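Local coordinates for uncharacterized protein (PDB 5D66), which is of unknown function but folds as an ankyrin repeat domain, a scaffold that in its relatives usually serves protein-protein recognition, at residues Leu28-Asp33 and Ala58-Asn63; Asn99-Thr104 and Asn132-Thr137; Glu141-Gly146 and Arg183-Ile188. One frame throughout, in Å; residues are numbered along the deposited sequence.

Interaction 1 (Leu28-Asp33 and Ala58-Asn63); sequences LIDARD and AGADVN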
loop_
_atom_site.group_PDB
_atom_site.type_symbol
_atom_site.label_atom_id
_atom_site.label_comp_id
_atom_site.label_asym_id
_atom_site.label_seq_id
_atom_site.Cartn_x
_atom_site.Cartn_y
_atom_site.Cartn_z
ATOM N N LEU A 28 11.675 17.169 -17.380
ATOM C CA LEU A 28 11.244 16.790 -16.060
ATOM C C LEU A 28 10.599 15.423 -16.062
ATOM O O LEU A 28 9.591 15.203 -16.737
ATOM C CB LEU A 28 10.242 17.785 -15.590
ATOM C CG LEU A 28 9.984 17.933 -14.139
ATOM C CD1 LEU A 28 11.255 18.543 -13.430
ATOM C CD2 LEU A 28 8.789 18.781 -13.989
ATOM N N ILE A 29 11.142 14.500 -15.290
ATOM C CA ILE A 29 10.649 13.136 -15.274
ATOM C C ILE A 29 9.215 13.014 -14.790
ATOM O O ILE A 29 8.514 12.106 -15.191
ATOM C CB ILE A 29 11.604 12.209 -14.562
ATOM C CG1 ILE A 29 11.327 10.720 -14.955
ATOM C CG2 ILE A 29 11.608 12.448 -13.129
ATOM C CD1 ILE A 29 12.433 9.820 -14.597
ATOM N N ASP A 30 8.822 13.914 -13.885
ATOM C CA ASP A 30 7.505 13.926 -13.309
ATOM C C ASP A 30 6.573 14.929 -13.946
ATOM O O ASP A 30 5.568 15.329 -13.354
ATOM C CB ASP A 30 7.565 14.101 -11.790
ATOM C CG ASP A 30 8.029 12.841 -11.084
ATOM O OD1 ASP A 30 7.768 11.739 -11.542
ATOM O OD2 ASP A 30 8.614 13.016 -9.954
ATOM N N ALA A 31 6.814 15.292 -15.221
ATOM C CA ALA A 31 5.822 16.050 -15.975
ATOM C C ALA A 31 4.441 15.409 -15.867
ATOM O O ALA A 31 4.318 14.184 -15.972
ATOM C CB ALA A 31 6.233 16.095 -17.456
ATOM N N ARG A 32 3.409 16.204 -15.670
ATOM C CA ARG A 32 2.051 15.681 -15.572
ATOM C C ARG A 32 1.392 15.634 -16.935
ATOM O O ARG A 32 1.578 16.530 -17.751
ATOM C CB ARG A 32 1.202 16.489 -14.603
ATOM C CG ARG A 32 1.830 16.718 -13.238
ATOM C CD ARG A 32 2.299 15.426 -12.572
ATOM N NE ARG A 32 2.821 15.669 -11.259
ATOM C CZ ARG A 32 2.242 15.416 -10.085
ATOM N NH1 ARG A 32 1.081 14.791 -10.019
ATOM N NH2 ARG A 32 2.830 15.742 -8.958
ATOM N N ASP A 33 0.577 14.592 -17.133
ATOM C CA ASP A 33 -0.241 14.517 -18.369
ATOM C C ASP A 33 -1.496 15.358 -18.172
ATOM O O ASP A 33 -1.637 16.160 -17.218
ATOM C CB ASP A 33 -0.485 13.072 -18.758
ATOM C CG ASP A 33 -1.351 12.269 -17.791
ATOM O OD1 ASP A 33 -1.999 12.913 -16.927
ATOM O OD2 ASP A 33 -1.410 11.049 -17.950
ATOM N N ALA A 58 15.854 6.945 -12.369
ATOM C CA ALA A 58 16.111 8.249 -12.937
ATOM C C ALA A 58 15.555 9.396 -12.054
ATOM O O ALA A 58 15.653 10.524 -12.417
ATOM C CB ALA A 58 15.579 8.299 -14.327
ATOM N N GLY A 59 14.953 9.070 -10.918
ATOM C CA GLY A 59 14.561 10.042 -9.928
ATOM C C GLY A 59 13.099 10.416 -9.819
ATOM O O GLY A 59 12.748 11.385 -9.124
ATOM N N ALA A 60 12.232 9.656 -10.495
ATOM C CA ALA A 60 10.796 9.933 -10.379
ATOM C C ALA A 60 10.381 9.848 -8.898
ATOM O O ALA A 60 10.819 8.968 -8.123
ATOM C CB ALA A 60 10.006 8.939 -11.178
ATOM N N ASP A 61 9.489 10.750 -8.484
ATOM C CA ASP A 61 9.046 10.837 -7.102
ATOM C C ASP A 61 7.976 9.803 -6.821
ATOM O O ASP A 61 6.844 9.819 -7.331
ATOM C CB ASP A 61 8.541 12.229 -6.841
ATOM C CG ASP A 61 8.199 12.529 -5.416
ATOM O OD1 ASP A 61 8.132 11.598 -4.598
ATOM O OD2 ASP A 61 7.948 13.743 -5.136
ATOM N N VAL A 62 8.311 8.848 -5.973
ATOM C CA VAL A 62 7.411 7.787 -5.587
ATOM C C VAL A 62 6.253 8.217 -4.707
ATOM O O VAL A 62 5.327 7.428 -4.474
ATOM C CB VAL A 62 8.161 6.585 -4.931
ATOM C CG1 VAL A 62 9.270 6.093 -5.834
ATOM C CG2 VAL A 62 8.655 6.931 -3.537
ATOM N N ASN A 63 6.308 9.456 -4.243
ATOM C CA ASN A 63 5.259 10.064 -3.433
ATOM C C ASN A 63 4.436 11.094 -4.162
ATOM O O ASN A 63 3.540 11.672 -3.569
ATOM C CB ASN A 63 5.880 10.723 -2.201
ATOM C CG ASN A 63 6.670 9.699 -1.390
ATOM O OD1 ASN A 63 6.110 8.676 -0.977
ATOM N ND2 ASN A 63 7.937 9.990 -1.105
HETATM O O HOH W 1 6.096 10.059 -10.020
HETATM O O HOH W 2 11.216 13.750 -9.488
#

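Interaction 2 (Asn99-Thr104 and Asn132-Thr137); sequences NRYGGT and NNLGWT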
loop_
_atom_site.group_PDB
_atom_site.type_symbol
_atom_site.label_atom_id
_atom_site.label_comp_id
_atom_site.label_asym_id
_atom_site.label_seq_id
_atom_site.Cartn_x
_atom_site.Cartn_y
_atom_site.Cartn_z
ATOM N N ASN A 99 -3.423 7.582 1.568
ATOM C CA ASN A 99 -4.262 7.533 0.402
ATOM C C ASN A 99 -5.562 8.330 0.664
ATOM O O ASN A 99 -5.684 8.991 1.700
ATOM C CB ASN A 99 -4.550 6.071 0.051
ATOM C CG ASN A 99 -5.209 5.323 1.173
ATOM O OD1 ASN A 99 -6.019 5.890 1.897
ATOM N ND2 ASN A 99 -4.835 4.067 1.369
ATOM N N ARG A 100 -6.521 8.261 -0.237
ATOM C CA ARG A 100 -7.719 9.069 -0.111
ATOM C C ARG A 100 -8.548 8.687 1.089
ATOM O O ARG A 100 -9.453 9.525 1.477
ATOM C CB ARG A 100 -8.551 9.045 -1.380
ATOM C CG ARG A 100 -9.162 7.738 -1.652
ATOM C CD ARG A 100 -9.569 7.635 -3.151
ATOM N NE ARG A 100 -10.156 6.379 -3.512
ATOM C CZ ARG A 100 -9.499 5.305 -3.992
ATOM N NH1 ARG A 100 -8.152 5.220 -4.047
ATOM N NH2 ARG A 100 -10.235 4.271 -4.379
ATOM N N TYR A 101 -8.424 7.443 1.581
ATOM C CA TYR A 101 -9.124 6.995 2.780
ATOM C C TYR A 101 -8.363 7.356 4.042
ATOM O O TYR A 101 -8.771 6.918 5.126
ATOM C CB TYR A 101 -9.312 5.473 2.745
ATOM C CG TYR A 101 -10.242 5.056 1.683
ATOM C CD1 TYR A 101 -11.588 5.138 1.873
ATOM C CD2 TYR A 101 -9.780 4.574 0.469
ATOM C CE1 TYR A 101 -12.466 4.777 0.903
ATOM C CE2 TYR A 101 -10.653 4.200 -0.518
ATOM C CZ TYR A 101 -11.991 4.285 -0.306
ATOM O OH TYR A 101 -12.805 3.885 -1.324
ATOM N N GLY A 102 -7.289 8.125 3.946
ATOM C CA GLY A 102 -6.522 8.412 5.105
ATOM C C GLY A 102 -5.747 7.258 5.667
ATOM O O GLY A 102 -5.306 7.313 6.800
ATOM N N GLY A 103 -5.524 6.248 4.849
ATOM C CA GLY A 103 -4.779 5.089 5.251
ATOM C C GLY A 103 -3.352 5.066 4.749
ATOM O O GLY A 103 -3.016 5.642 3.760
ATOM N N THR A 104 -2.468 4.425 5.514
ATOM C CA THR A 104 -1.174 4.072 5.017
ATOM C C THR A 104 -1.272 2.995 3.936
ATOM O O THR A 104 -2.340 2.445 3.713
ATOM C CB THR A 104 -0.338 3.505 6.161
ATOM O OG1 THR A 104 -0.987 2.290 6.557
ATOM C CG2 THR A 104 -0.159 4.420 7.326
ATOM N N ASN A 132 -7.282 5.026 9.809
ATOM C CA ASN A 132 -7.746 5.751 8.595
ATOM C C ASN A 132 -9.061 6.501 8.852
ATOM O O ASN A 132 -9.587 6.543 9.989
ATOM C CB ASN A 132 -7.793 4.813 7.385
ATOM C CG ASN A 132 -8.927 3.819 7.430
ATOM O OD1 ASN A 132 -9.850 3.918 8.242
ATOM N ND2 ASN A 132 -8.833 2.821 6.556
ATOM N N ASN A 133 -9.612 7.125 7.813
ATOM C CA ASN A 133 -10.801 7.984 7.994
ATOM C C ASN A 133 -12.090 7.218 7.998
ATOM O O ASN A 133 -13.138 7.822 8.197
ATOM C CB ASN A 133 -10.790 9.167 6.997
ATOM C CG ASN A 133 -11.145 8.800 5.566
ATOM O OD1 ASN A 133 -11.837 7.816 5.292
ATOM N ND2 ASN A 133 -10.673 9.642 4.635
ATOM N N LEU A 134 -12.032 5.901 7.908
ATOM C CA LEU A 134 -13.139 4.977 8.229
ATOM C C LEU A 134 -13.067 4.543 9.686
ATOM O O LEU A 134 -13.937 3.800 10.149
ATOM C CB LEU A 134 -13.090 3.734 7.317
ATOM C CG LEU A 134 -13.227 4.053 5.819
ATOM C CD1 LEU A 134 -12.507 2.988 4.942
ATOM C CD2 LEU A 134 -14.635 4.106 5.408
ATOM N N GLY A 135 -12.061 5.001 10.449
ATOM C CA GLY A 135 -11.882 4.662 11.842
ATOM C C GLY A 135 -11.223 3.295 12.021
ATOM O O GLY A 135 -11.261 2.735 13.112
ATOM N N TRP A 136 -10.567 2.791 10.983
ATOM C CA TRP A 136 -10.055 1.440 10.979
ATOM C C TRP A 136 -8.526 1.468 10.925
ATOM O O TRP A 136 -7.915 2.256 10.214
ATOM C CB TRP A 136 -10.606 0.568 9.863
ATOM C CG TRP A 136 -12.050 0.294 9.909
ATOM C CD1 TRP A 136 -12.816 0.224 11.032
ATOM C CD2 TRP A 136 -12.931 0.006 8.828
ATOM N NE1 TRP A 136 -14.104 -0.095 10.725
ATOM C CE2 TRP A 136 -14.207 -0.231 9.370
ATOM C CE3 TRP A 136 -12.806 0.056 7.410
ATOM C CZ2 TRP A 136 -15.335 -0.497 8.568
ATOM C CZ3 TRP A 136 -13.907 -0.260 6.618
ATOM C CH2 TRP A 136 -15.163 -0.554 7.207
ATOM N N THR A 137 -7.933 0.533 11.651
ATOM C CA THR A 137 -6.533 0.179 11.566
ATOM C C THR A 137 -6.371 -0.985 10.562
ATOM O O THR A 137 -7.372 -1.628 10.155
ATOM C CB THR A 137 -6.046 -0.270 12.938
ATOM O OG1 THR A 137 -6.905 -1.377 13.288
ATOM C CG2 THR A 137 -6.083 0.757 13.990
HETATM O O HOH W 3 -11.956 9.517 1.949
#

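Interaction 3 (Glu141-Gly146 and Arg183-Ile188); sequences EAIILG and RGYREI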
loop_
_atom_site.group_PDB
_atom_site.type_symbol
_atom_site.label_atom_id
_atom_site.label_comp_id
_atom_site.label_asym_id
_atom_site.label_seq_id
_atom_site.Cartn_x
_atom_site.Cartn_y
_atom_site.Cartn_z
ATOM N N GLU A 141 -9.341 -3.763 9.730
ATOM C CA GLU A 141 -9.734 -4.163 8.363
ATOM C C GLU A 141 -9.471 -5.625 8.077
ATOM O O GLU A 141 -10.278 -6.256 7.396
ATOM C CB GLU A 141 -9.070 -3.274 7.319
ATOM C CG GLU A 141 -9.564 -1.834 7.366
ATOM C CD GLU A 141 -9.557 -1.093 6.028
ATOM O OE1 GLU A 141 -9.383 -1.692 5.019
ATOM O OE2 GLU A 141 -9.781 0.125 6.021
ATOM N N ALA A 142 -8.355 -6.165 8.540
ATOM C CA ALA A 142 -8.096 -7.571 8.280
ATOM C C ALA A 142 -9.181 -8.471 8.866
ATOM O O ALA A 142 -9.529 -9.508 8.289
ATOM C CB ALA A 142 -6.757 -7.948 8.851
ATOM N N ILE A 143 -9.805 -8.039 9.976
ATOM C CA ILE A 143 -10.847 -8.817 10.628
ATOM C C ILE A 143 -12.178 -8.560 9.941
ATOM O O ILE A 143 -12.854 -9.546 9.554
ATOM C CB ILE A 143 -10.921 -8.454 12.124
ATOM C CG1 ILE A 143 -9.613 -8.856 12.853
ATOM C CG2 ILE A 143 -12.116 -9.162 12.791
ATOM C CD1 ILE A 143 -9.445 -8.338 14.183
ATOM N N ILE A 144 -12.565 -7.302 9.833
ATOM C CA ILE A 144 -13.900 -6.945 9.326
ATOM C C ILE A 144 -14.080 -7.246 7.848
ATOM O O ILE A 144 -15.146 -7.671 7.429
ATOM C CB ILE A 144 -14.124 -5.432 9.571
ATOM C CG1 ILE A 144 -14.175 -5.139 11.084
ATOM C CG2 ILE A 144 -15.369 -4.948 8.878
ATOM C CD1 ILE A 144 -14.105 -3.667 11.459
ATOM N N LEU A 145 -13.037 -7.014 7.056
ATOM C CA LEU A 145 -13.104 -7.132 5.609
ATOM C C LEU A 145 -12.467 -8.401 5.045
ATOM O O LEU A 145 -12.523 -8.645 3.846
ATOM C CB LEU A 145 -12.578 -5.845 4.954
ATOM C CG LEU A 145 -13.350 -4.610 5.338
ATOM C CD1 LEU A 145 -12.637 -3.376 4.795
ATOM C CD2 LEU A 145 -14.821 -4.646 4.863
ATOM N N GLY A 146 -11.839 -9.206 5.899
ATOM C CA GLY A 146 -11.329 -10.492 5.515
ATOM C C GLY A 146 -12.415 -11.545 5.696
ATOM O O GLY A 146 -13.549 -11.229 6.073
ATOM N N ARG A 183 -18.087 -12.638 14.575
ATOM C CA ARG A 183 -17.939 -13.360 13.339
ATOM C C ARG A 183 -17.564 -14.818 13.536
ATOM O O ARG A 183 -17.529 -15.576 12.543
ATOM C CB ARG A 183 -16.908 -12.664 12.486
ATOM C CG ARG A 183 -17.429 -11.343 11.958
ATOM C CD ARG A 183 -16.366 -10.471 11.375
ATOM N NE ARG A 183 -16.901 -9.195 10.891
ATOM C CZ ARG A 183 -17.273 -8.188 11.666
ATOM N NH1 ARG A 183 -17.102 -8.229 12.985
ATOM N NH2 ARG A 183 -17.783 -7.070 11.092
ATOM N N GLY A 184 -17.334 -15.264 14.765
ATOM C CA GLY A 184 -16.952 -16.641 14.982
ATOM C C GLY A 184 -15.576 -17.016 14.480
ATOM O O GLY A 184 -15.317 -18.167 14.159
ATOM N N TYR A 185 -14.671 -16.050 14.426
ATOM C CA TYR A 185 -13.312 -16.293 13.920
ATOM C C TYR A 185 -12.415 -16.781 15.049
ATOM O O TYR A 185 -11.815 -15.985 15.773
ATOM C CB TYR A 185 -12.745 -14.994 13.306
ATOM C CG TYR A 185 -13.418 -14.564 12.023
ATOM C CD1 TYR A 185 -14.187 -15.374 11.230
ATOM C CD2 TYR A 185 -13.246 -13.240 11.619
ATOM C CE1 TYR A 185 -14.709 -14.942 10.036
ATOM C CE2 TYR A 185 -13.776 -12.789 10.420
ATOM C CZ TYR A 185 -14.523 -13.623 9.631
ATOM O OH TYR A 185 -15.048 -13.211 8.433
ATOM N N ARG A 186 -12.400 -18.097 15.252
ATOM C CA ARG A 186 -11.854 -18.627 16.503
ATOM C C ARG A 186 -10.359 -18.471 16.564
ATOM O O ARG A 186 -9.779 -18.150 17.614
ATOM C CB ARG A 186 -12.184 -20.104 16.631
ATOM C CG ARG A 186 -13.675 -20.381 16.620
ATOM C CD ARG A 186 -13.951 -21.877 16.839
ATOM N NE ARG A 186 -13.413 -22.692 15.762
ATOM C CZ ARG A 186 -13.005 -23.948 15.878
ATOM N NH1 ARG A 186 -13.073 -24.588 17.027
ATOM N NH2 ARG A 186 -12.475 -24.599 14.820
ATOM N N GLU A 187 -9.682 -18.682 15.428
ATOM C CA GLU A 187 -8.223 -18.544 15.351
ATOM C C GLU A 187 -7.798 -17.092 15.633
ATOM O O GLU A 187 -6.901 -16.857 16.467
ATOM C CB GLU A 187 -7.676 -19.036 13.995
ATOM C CG GLU A 187 -8.049 -20.431 13.642
ATOM C CD GLU A 187 -9.414 -20.657 12.998
ATOM O OE1 GLU A 187 -10.260 -19.715 12.931
ATOM O OE2 GLU A 187 -9.740 -21.805 12.697
ATOM N N ILE A 188 -8.450 -16.138 14.949
ATOM C CA ILE A 188 -8.151 -14.748 15.181
ATOM C C ILE A 188 -8.444 -14.342 16.652
ATOM O O ILE A 188 -7.670 -13.619 17.262
ATOM C CB ILE A 188 -8.914 -13.869 14.184
ATOM C CG1 ILE A 188 -8.264 -14.042 12.808
ATOM C CG2 ILE A 188 -8.948 -12.413 14.684
ATOM C CD1 ILE A 188 -9.035 -13.419 11.650
HETATM O O HOH W 4 -17.788 -7.987 8.458
HETATM O O HOH W 5 -15.404 -10.587 8.255
#

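Interaction 1 (Leu28-Asp33 and Ala58-Asn63)
D30 OD2 takes two donors, the backbone N of D61 and a water. D61 N donates to D30 OD2 at 2.8 Å, with an N-H...O angle of 160°. The D61 bond uses the syn lone pair of OD2, the one on the side of OD1. Water 2, which donates to OD2, also donates to the carbonyl O of G59, while water 1 links D30 OD1 to the carbonyl O of D61. The carboxylate is thereby held through both oxygens to the backbone from G59 to D61, one bond being direct and two passing through water. Its CG lies beside the backbone N of D30 and anti to the carbonyl carbon (chi1 -74°), a torsion that sends the group across to A58-N63. The segments are loops that follow helix 16-23 and helix 49-57 in the ankyrin repeat stack: A58-N63 leaves helix 49-57 through a Schellman motif, with G59 at positive phi, and in L28-D33 the residues L28 to A31 form a type I beta turn. I29 supplies the apolar half of the contact. Its CD1 meets A58 CB at 3.5 Å, and its CG2 lies against the backbone of G59 and A60, 3.8 Å from A60 CA. The A60 methyl group in turn comes within 3.6 Å of D30 OD1, so it sits next to both the isoleucine and the acid. L23 of helix 16-23 and L55 of helix 49-57 also touch I29. The D61 carboxylate turns back to its own loop: OD1 accepts from N63 N at 2.8 Å in an Asx turn, the donor standing 44° out of the carboxylate plane. D30 OD2 and D61 OD2 remain 4.9 Å apart, and the D61 N-H with the two waters would be expected to ease the proximity of like charges.

Interaction 2 (Asn99-Thr104 and Asn132-Thr137)
N133 holds CG between its backbone N and carbonyl carbon (chi1 75°), which folds the amide back over the Y101 peptide, while Y101 and L134 each set CG beside the backbone N and bring their CD1 atoms to 3.9 Å. The two segments, each with a type I beta turn, N99 to G102 and N132 to G135, are consistent with neighbouring hairpin-loop tips of an ankyrin repeat stack. Across them N133 N donates to Y101 O at 2.8 Å and 170°, with the donor tilted 20° from the carbonyl plane. The amide of N133 adds only a weak bond, ND2 to R100 O. N133 OD1 lies at the edge of the Y101 ring. A CA-H...O contact joins N132 CA to G102 O at 3.4 Å. Within its own turn, N132 OD1 is gripped twice, and its ND2 binds E141 OE2 on helix 138-144. N99 OD1 fills a like place in the first turn, accepting from G103 N. L134 N and W136 N approach N132 OD1 from opposite faces of the amide plane, each at 3.0 Å.

Interaction 3 (Glu141-Gly146 and Arg183-Ile188)
I143 has more of its surface buried by this contact than any other residue of the two segments, with R183 next and Y185 third. The isoleucine faces I188: its CG1 lies beside its backbone N (chi1 -65°), and from there both CG1 and CD1 come within 4.1 Å of I188 CG2. The two side chains slide past one another in opposite directions. P176 and H179 of helix 176-183 also touch I143. The carbonyl of I143 meets the tyrosine, with O at the edge of the Y185 ring, in its plane and 3.5 Å from CE2.

R183 is extended from CG to NE and crosses I144 obliquely. Its NH2 approaches I144 CG2 at 3.9 Å, and I144 CG1 stands 4.1 Å above one face of the guanidinium, displaced toward the rim. In the guanidinium plane, at its edge, water 4 accepts from NH2 and donates to I144 O, giving the arginine a water-mediated link to the I144 carbonyl; NH1 bonds to H179 O.

R183 CB sits 3.6 Å above the Y185 ring plane, over its centre, and so covers one face. On the far side of the ring from its own backbone, Y185 OH lies 2.7 Å from water 5, which is also close to I144 O and G146 O. Y185 itself is the N-cap of helix 186-194 and follows G184, the positive-phi residue of a Schellman motif that ends helix 176-183. The contact thus has helix 138-144 packed on the turn that joins helix 176-183 to helix 186-194, consistent with the side-by-side stacking of helix-turn-helix units in an ankyrin repeat domain.

Overall arrangement
The three contacts follow one another along the chain and along the elongated repeat stack. Interaction 1 and interaction 3 lie on opposite sides of the chain's centre, their own centres 39 Å apart, and interaction 2 falls between them in sequence, 25 Å from the first and 19 Å from the third. Interactions 1 and 2 do not touch, their nearest atoms being about 10 Å apart. Interactions 2 and 3 do meet: the W136 ring packs on I144 and L145, with NE1 3.6 Å from I144 CD1 and CZ3 3.8 Å from L145 CD1. N132-T137 is thereby tied to helix 138-144, whose other contacts reach R183-I188. The contacts are structural packing within the repeat stack.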